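Long-range contacts in phosphate-binding protein PstS 2 (Streptococcus pneumoniae, PDB 4H1X), which probably serves as the solute-binding protein of the PstSACB ABC transporter, which imports phosphate into the cell: residues A[56-61]-A[75-80]; A[81-86]-A[234-239]. One frame throughout, in Å; residues are numbered along the deposited sequence.

Contact 1 and contact 2 follow each other along the chain, Val-80 ending one and Lys-81 opening the other, and their centres lie about 10 Å apart. Contact 1 packs helix 54-63 on the loop that leads into strand 81-85; contact 2 pairs that strand with the end of strand 223-236. Two asparagines of contact 2 tie them together: Asn-237 ND2 lies 2.9 Å from Val-61 O, and Asn-238 ND2 lies 2.9 Å from Lys-78 O, both probable hydrogen bonds. The contacts lie on the same side of the chain, their centres about 17 and 19 Å from the chain's centre. Proteins of this superfamily bind their ligand in a cleft between two lobes.

Contact 1: A[56-61]-A[75-80]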
ATOM      1  N   GLY A  56     -15.341   3.077  -5.512  1.00 14.84           N
ATOM      2  CA  GLY A  56     -15.675   4.101  -6.490  1.00 15.39           C
ATOM      3  C   GLY A  56     -14.936   3.871  -7.797  1.00 16.93           C
ATOM      4  O   GLY A  56     -15.535   3.981  -8.871  1.00 14.33           O
ATOM      5  N   VAL A  57     -13.632   3.495  -7.702  1.00 12.53           N
ATOM      6  CA  VAL A  57     -12.816   3.184  -8.897  1.00 10.99           C
ATOM      7  C   VAL A  57     -13.440   1.961  -9.592  1.00 14.46           C
ATOM      8  O   VAL A  57     -13.738   2.043 -10.782  1.00 12.44           O
ATOM      9  CB  VAL A  57     -11.291   2.993  -8.632  1.00 12.98           C
ATOM     10  CG1 VAL A  57     -10.572   2.575  -9.919  1.00 12.56           C
ATOM     11  CG2 VAL A  57     -10.668   4.287  -8.116  1.00 12.37           C
ATOM     12  N   LEU A  58     -13.715   0.878  -8.836  1.00 13.81           N
ATOM     13  CA  LEU A  58     -14.339  -0.357  -9.364  1.00 14.75           C
ATOM     14  C   LEU A  58     -15.639  -0.064 -10.094  1.00 17.08           C
ATOM     15  O   LEU A  58     -15.810  -0.529 -11.219  1.00 17.30           O
ATOM     16  CB  LEU A  58     -14.593  -1.396  -8.259  1.00 15.80           C
ATOM     17  CG  LEU A  58     -13.347  -2.087  -7.715  1.00 19.91           C
ATOM     18  CD1 LEU A  58     -13.670  -2.882  -6.475  1.00 22.08           C
ATOM     19  CD2 LEU A  58     -12.710  -2.970  -8.751  1.00 19.13           C
ATOM     20  N   SER A  59     -16.522   0.748  -9.491  1.00 15.27           N
ATOM     21  CA  SER A  59     -17.813   1.127 -10.074  1.00 15.12           C
ATOM     22  C   SER A  59     -17.624   1.915 -11.386  1.00 17.22           C
ATOM     23  O   SER A  59     -18.342   1.659 -12.361  1.00 16.10           O
ATOM     24  CB  SER A  59     -18.617   1.959  -9.076  1.00 19.56           C
ATOM     25  OG  SER A  59     -19.787   2.482  -9.689  1.00 31.22           O
ATOM     26  N   ALA A  60     -16.715   2.916 -11.381  1.00 12.36           N
ATOM     27  CA  ALA A  60     -16.449   3.745 -12.552  1.00 13.48           C
ATOM     28  C   ALA A  60     -15.879   2.905 -13.704  1.00 15.14           C
ATOM     29  O   ALA A  60     -16.263   3.113 -14.858  1.00 15.21           O
ATOM     30  CB  ALA A  60     -15.484   4.861 -12.194  1.00 14.72           C
ATOM     31  N   VAL A  61     -14.938   1.978 -13.405  1.00 11.23           N
ATOM     32  CA  VAL A  61     -14.329   1.146 -14.467  1.00 10.43           C
ATOM     33  C   VAL A  61     -15.367   0.128 -14.997  1.00 14.22           C
ATOM     34  O   VAL A  61     -15.532  -0.002 -16.209  1.00 12.40           O
ATOM     35  CB  VAL A  61     -13.041   0.456 -13.971  1.00 12.23           C
ATOM     36  CG1 VAL A  61     -12.550  -0.568 -14.989  1.00 12.17           C
ATOM     37  CG2 VAL A  61     -11.953   1.491 -13.666  1.00 11.78           C
ATOM     38  N   SER A  75      -8.290  -5.939  -3.557  1.00 14.86           N
ATOM     39  CA  SER A  75      -9.657  -5.506  -3.831  1.00 14.77           C
ATOM     40  C   SER A  75     -10.152  -5.871  -5.236  1.00 18.64           C
ATOM     41  O   SER A  75     -11.293  -5.542  -5.564  1.00 18.14           O
ATOM     42  CB  SER A  75      -9.774  -4.001  -3.634  1.00 17.88           C
ATOM     43  OG  SER A  75      -9.490  -3.642  -2.289  1.00 23.82           O
ATOM     44  N   LEU A  76      -9.313  -6.534  -6.059  1.00 15.13           N
ATOM     45  CA  LEU A  76      -9.677  -6.938  -7.428  1.00 14.49           C
ATOM     46  C   LEU A  76     -10.841  -7.919  -7.405  1.00 20.20           C
ATOM     47  O   LEU A  76     -10.879  -8.808  -6.544  1.00 19.76           O
ATOM     48  CB  LEU A  76      -8.461  -7.570  -8.134  1.00 14.12           C
ATOM     49  CG  LEU A  76      -8.646  -8.084  -9.562  1.00 18.49           C
ATOM     50  CD1 LEU A  76      -9.051  -6.956 -10.510  1.00 16.60           C
ATOM     51  CD2 LEU A  76      -7.377  -8.765 -10.035  1.00 19.38           C
ATOM     52  N   THR A  77     -11.826  -7.703  -8.295  1.00 16.34           N
ATOM     53  CA  THR A  77     -12.986  -8.586  -8.462  1.00 17.55           C
ATOM     54  C   THR A  77     -13.160  -8.927  -9.930  1.00 23.10           C
ATOM     55  O   THR A  77     -12.575  -8.259 -10.788  1.00 21.42           O
ATOM     56  CB  THR A  77     -14.301  -7.967  -7.922  1.00 25.60           C
ATOM     57  OG1 THR A  77     -14.766  -6.955  -8.819  1.00 27.58           O
ATOM     58  CG2 THR A  77     -14.203  -7.457  -6.498  1.00 21.62           C
ATOM     59  N   LYS A  78     -14.044  -9.911 -10.222  1.00 19.97           N
ATOM     60  CA  LYS A  78     -14.403 -10.338 -11.583  1.00 20.55           C
ATOM     61  C   LYS A  78     -15.170  -9.241 -12.382  1.00 23.80           C
ATOM     62  O   LYS A  78     -15.358  -9.419 -13.583  1.00 25.05           O
ATOM     63  CB  LYS A  78     -15.266 -11.615 -11.524  1.00 24.05           C
ATOM     64  CG  LYS A  78     -16.623 -11.399 -10.845  1.00 41.51           C
ATOM     65  CD  LYS A  78     -17.536 -12.609 -10.891  1.00 52.78           C
ATOM     66  CE  LYS A  78     -18.671 -12.470  -9.899  1.00 64.76           C
ATOM     67  NZ  LYS A  78     -19.636 -11.398 -10.276  1.00 75.78           N
ATOM     68  N   SER A  79     -15.619  -8.142 -11.715  1.00 19.56           N
ATOM     69  CA  SER A  79     -16.389  -7.066 -12.349  0.50 19.13           C
ATOM     70  C   SER A  79     -15.503  -6.153 -13.214  1.00 20.07           C
ATOM     71  O   SER A  79     -16.016  -5.333 -13.983  1.00 17.23           O
ATOM     72  CB  SER A  79     -17.115  -6.247 -11.290  0.50 22.97           C
ATOM     73  OG  SER A  79     -18.085  -7.048 -10.636  0.50 31.57           O
ATOM     74  N   VAL A  80     -14.181  -6.282 -13.068  1.00 15.79           N
ATOM     75  CA  VAL A  80     -13.213  -5.515 -13.855  1.00 14.65           C
ATOM     76  C   VAL A  80     -12.091  -6.477 -14.289  1.00 18.01           C
ATOM     77  O   VAL A  80     -11.990  -7.598 -13.762  1.00 17.20           O
ATOM     78  CB  VAL A  80     -12.649  -4.270 -13.111  1.00 15.98           C
ATOM     79  CG1 VAL A  80     -13.732  -3.242 -12.761  1.00 16.00           C
ATOM     80  CG2 VAL A  80     -11.856  -4.676 -11.877  1.00 15.06           C
TER
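Val-80 meets two residues one turn apart on the helix, Leu-58 and Val-61, and crosses each side chain at about a right angle. Its branches divide the work. CG2, set between the backbone N and the carbonyl carbon, touches Leu-58 CD2 at 3.7 Å. CG1, anti to the carbonyl carbon (chi1 -62°), meets Val-61 CG1 at 3.7 Å and also lies 3.7 Å from the main-chain Leu-58 O. Val-61 can reach it because its own CG1 stands opposite the backbone N (chi1 171°). Leu-58 leaves the helix without pointing at the loop, yet its forked end bends nearer: CD1 lies 3.7 Å from Ser-75 O, while CD2 faces Val-80, with Thr-77 at the margin. Across the interface the side chains meet by van der Waals contact, and the side-chain hydrogen bond here lies within the loop. There Thr-77 OG1 accepts from Ser-79 N at 3.2 Å with an N-H...O angle of 155°, forming an ST turn within the type I beta turn 77-80. The closing bond of that turn, Val-80 N to Thr-77 O, is weak at 3.4 Å. Behind the contact, Leu-58 also packs on Ile-71 of strand 67-72, Val-57 and Ala-60 turn to Ile-14 of strand 12-16, and Val-61 and Val-80 both rest on Val-235 of strand 223-236.

Contact 2: A[81-86]-A[234-239]; sequences KALEID and VVVNND
Ala-82 and Val-235 occupy one face of the pairing, Lys-81 and Val-236 the other, and the main chains between the faces carry the hydrogen bonds. Lys-81 and Val-236 form an antiparallel hydrogen-bonded pair. Lys-81 N gives to Val-236 O at 2.8 Å (N-H...O 170°), and Val-236 N returns a bond to Lys-81 O at 2.9 Å; in each the donor is tilted 18° from the carbonyl plane. One step on, Ala-82 and Val-235 make a non-hydrogen-bonded pair, where Val-235 CA sits 3.3 Å from Lys-81 O in a CA-H...O contact. Leu-83 N then binds Val-234 O at 2.8 Å, nearly in line with the carbonyl bond. Beyond it the strands part, and a water bridges them, giving to Leu-83 O and accepting from Val-234 N. The forked end of Leu-83 fills the angle between two valines: CD1 touches Val-236 CG1 at 3.7 Å and Val-234 CG1 at 3.9 Å, and the Leu-83 and Val-236 side chains cross at about a right angle. At the far end the flat amide of Asn-238 brings OD1 to 3.7 Å from Lys-81 CB, its ND2 bonded to the main-chain Lys-78 O. Asn-237 OD1 accepts from Asp-239 N, an Asx turn at 237-239. Lys-81, bent at chi3 (81°), runs its CE past Val-236 CG2; its NZ bonds Asn-240 O and Ala-242 O, and a water joins NZ to Asn-238 O. In the mixed sheet Val-235 also bonds through its backbone to Gly-69 of strand 67-72, and Glu-84 to Ser-243 and Val-245, and the pairing joins segments about 150 residues apart. Lys-81 NZ thus has two carbonyl oxygens and a water as acceptors, which would probably stabilise its charge, while main-chain bonds and buried aliphatic groups join the strands.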
ATOM      1  N   LYS A  81     -11.215  -6.017 -15.186  1.00 13.26           N
ATOM      2  CA  LYS A  81     -10.104  -6.844 -15.655  1.00 12.72           C
ATOM      3  C   LYS A  81      -8.750  -6.191 -15.311  1.00 14.49           C
ATOM      4  O   LYS A  81      -8.523  -5.048 -15.688  1.00 13.02           O
ATOM      5  CB  LYS A  81     -10.221  -7.061 -17.160  1.00 14.39           C
ATOM      6  CG  LYS A  81      -9.080  -7.903 -17.725  1.00 21.65           C
ATOM      7  CD  LYS A  81      -9.329  -8.373 -19.142  1.00 27.02           C
ATOM      8  CE  LYS A  81      -9.016  -7.339 -20.175  1.00 23.95           C
ATOM      9  NZ  LYS A  81      -9.081  -7.915 -21.553  1.00 25.27           N
ATOM     10  N   ALA A  82      -7.866  -6.908 -14.622  1.00 13.34           N
ATOM     11  CA  ALA A  82      -6.528  -6.378 -14.316  1.00 13.21           C
ATOM     12  C   ALA A  82      -5.627  -6.556 -15.546  1.00 17.41           C
ATOM     13  O   ALA A  82      -5.563  -7.653 -16.139  1.00 14.82           O
ATOM     14  CB  ALA A  82      -5.912  -7.064 -13.097  1.00 14.33           C
ATOM     15  N   LEU A  83      -4.949  -5.463 -15.944  1.00 13.89           N
ATOM     16  CA  LEU A  83      -3.993  -5.519 -17.041  1.00 13.71           C
ATOM     17  C   LEU A  83      -2.714  -6.181 -16.582  1.00 15.68           C
ATOM     18  O   LEU A  83      -2.336  -6.060 -15.416  1.00 13.73           O
ATOM     19  CB  LEU A  83      -3.658  -4.098 -17.562  1.00 13.34           C
ATOM     20  CG  LEU A  83      -4.767  -3.313 -18.277  1.00 16.78           C
ATOM     21  CD1 LEU A  83      -4.287  -1.900 -18.643  1.00 16.36           C
ATOM     22  CD2 LEU A  83      -5.253  -4.031 -19.518  1.00 18.22           C
ATOM     23  N   GLU A  84      -2.023  -6.858 -17.508  1.00 12.73           N
ATOM     24  CA  GLU A  84      -0.691  -7.359 -17.205  1.00 12.01           C
ATOM     25  C   GLU A  84       0.255  -6.160 -17.391  1.00 18.03           C
ATOM     26  O   GLU A  84      -0.010  -5.315 -18.254  1.00 17.46           O
ATOM     27  CB  GLU A  84      -0.334  -8.550 -18.122  1.00 13.29           C
ATOM     28  CG  GLU A  84      -1.231  -9.756 -17.857  1.00 17.02           C
ATOM     29  CD  GLU A  84      -0.882 -11.012 -18.632  1.00 43.84           C
ATOM     30  OE1 GLU A  84      -0.062 -10.928 -19.577  1.00 41.51           O
ATOM     31  OE2 GLU A  84      -1.441 -12.081 -18.299  1.00 40.08           O
ATOM     32  N   ILE A  85       1.308  -6.050 -16.570  1.00 16.33           N
ATOM     33  CA  ILE A  85       2.263  -4.943 -16.705  0.50 17.39           C
ATOM     34  C   ILE A  85       3.617  -5.552 -17.035  1.00 23.64           C
ATOM     35  O   ILE A  85       4.120  -6.392 -16.279  1.00 23.79           O
ATOM     36  CB  ILE A  85       2.288  -4.001 -15.474  0.50 20.75           C
ATOM     37  CG1 ILE A  85       0.998  -3.172 -15.404  0.50 21.39           C
ATOM     38  CG2 ILE A  85       3.498  -3.062 -15.522  0.50 22.39           C
ATOM     39  CD1 ILE A  85      -0.008  -3.713 -14.549  0.50 27.09           C
ATOM     40  N   ASP A  86       4.173  -5.167 -18.203  1.00 22.52           N
ATOM     41  CA  ASP A  86       5.441  -5.719 -18.723  1.00 24.03           C
ATOM     42  C   ASP A  86       5.301  -7.239 -18.905  1.00 28.02           C
ATOM     43  O   ASP A  86       6.219  -8.000 -18.579  1.00 28.89           O
ATOM     44  CB  ASP A  86       6.633  -5.400 -17.797  1.00 26.10           C
ATOM     45  CG  ASP A  86       7.005  -3.941 -17.602  1.00 38.56           C
ATOM     46  OD1 ASP A  86       6.911  -3.160 -18.585  1.00 37.40           O
ATOM     47  OD2 ASP A  86       7.501  -3.606 -16.500  1.00 45.33           O
ATOM     48  N   VAL A 234      -3.915  -2.416 -12.131  1.00  9.68           N
ATOM     49  CA  VAL A 234      -4.404  -1.456 -13.127  1.00  8.87           C
ATOM     50  C   VAL A 234      -5.567  -2.149 -13.782  1.00 12.40           C
ATOM     51  O   VAL A 234      -5.389  -3.236 -14.362  1.00 13.32           O
ATOM     52  CB  VAL A 234      -3.316  -1.017 -14.130  1.00 12.54           C
ATOM     53  CG1 VAL A 234      -3.914  -0.074 -15.170  1.00 12.64           C
ATOM     54  CG2 VAL A 234      -2.155  -0.345 -13.407  1.00 12.93           C
ATOM     55  N   VAL A 235      -6.751  -1.566 -13.674  1.00  8.21           N
ATOM     56  CA  VAL A 235      -7.951  -2.258 -14.102  1.00  7.58           C
ATOM     57  C   VAL A 235      -8.678  -1.520 -15.237  1.00 11.41           C
ATOM     58  O   VAL A 235      -8.728  -0.284 -15.270  1.00 11.66           O
ATOM     59  CB  VAL A 235      -8.917  -2.514 -12.899  1.00 12.00           C
ATOM     60  CG1 VAL A 235      -8.346  -3.568 -11.941  1.00 11.50           C
ATOM     61  CG2 VAL A 235      -9.260  -1.220 -12.132  1.00 12.46           C
ATOM     62  N   VAL A 236      -9.252  -2.307 -16.135  1.00  7.94           N
ATOM     63  CA  VAL A 236     -10.037  -1.866 -17.283  1.00  8.72           C
ATOM     64  C   VAL A 236     -11.394  -2.585 -17.258  1.00 13.62           C
ATOM     65  O   VAL A 236     -11.595  -3.514 -16.473  1.00 13.76           O
ATOM     66  CB  VAL A 236      -9.293  -2.098 -18.635  1.00 12.79           C
ATOM     67  CG1 VAL A 236      -7.988  -1.304 -18.700  1.00 13.51           C
ATOM     68  CG2 VAL A 236      -9.055  -3.592 -18.901  1.00 13.05           C
ATOM     69  N   ASN A 237     -12.313  -2.150 -18.118  1.00 11.46           N
ATOM     70  CA  ASN A 237     -13.616  -2.779 -18.222  1.00 11.81           C
ATOM     71  C   ASN A 237     -13.448  -4.162 -18.852  1.00 15.24           C
ATOM     72  O   ASN A 237     -12.541  -4.353 -19.660  1.00 14.75           O
ATOM     73  CB  ASN A 237     -14.523  -1.896 -19.073  1.00 11.90           C
ATOM     74  CG  ASN A 237     -15.964  -2.321 -19.041  1.00 22.99           C
ATOM     75  OD1 ASN A 237     -16.391  -3.207 -19.776  1.00 19.03           O
ATOM     76  ND2 ASN A 237     -16.746  -1.673 -18.200  1.00 15.57           N
ATOM     77  N   ASN A 238     -14.274  -5.126 -18.459  1.00 14.10           N
ATOM     78  CA  ASN A 238     -14.229  -6.488 -19.029  1.00 14.63           C
ATOM     79  C   ASN A 238     -14.439  -6.505 -20.564  1.00 18.84           C
ATOM     80  O   ASN A 238     -13.976  -7.433 -21.227  1.00 18.45           O
ATOM     81  CB  ASN A 238     -15.264  -7.375 -18.345  1.00 16.91           C
ATOM     82  CG  ASN A 238     -14.770  -7.950 -17.061  1.00 29.67           C
ATOM     83  OD1 ASN A 238     -13.622  -8.414 -16.969  1.00 22.32           O
ATOM     84  ND2 ASN A 238     -15.626  -7.930 -16.045  1.00 26.62           N
ATOM     85  N   ASP A 239     -15.112  -5.483 -21.121  1.00 16.70           N
ATOM     86  CA  ASP A 239     -15.346  -5.311 -22.569  1.00 16.47           C
ATOM     87  C   ASP A 239     -14.065  -4.947 -23.346  1.00 20.71           C
ATOM     88  O   ASP A 239     -14.032  -5.067 -24.586  1.00 19.24           O
ATOM     89  CB  ASP A 239     -16.357  -4.177 -22.796  1.00 18.56           C
ATOM     90  CG  ASP A 239     -17.816  -4.511 -22.542  1.00 32.54           C
ATOM     91  OD1 ASP A 239     -18.096  -5.625 -22.051  1.00 32.85           O
ATOM     92  OD2 ASP A 239     -18.671  -3.644 -22.812  1.00 41.87           O
TER
HETATM   93  O   HOH W   1     -11.707  -8.871 -21.557  1.00 29.89           O
HETATM   94  O   HOH W   2      -2.581  -4.748 -12.977  1.00 13.42           O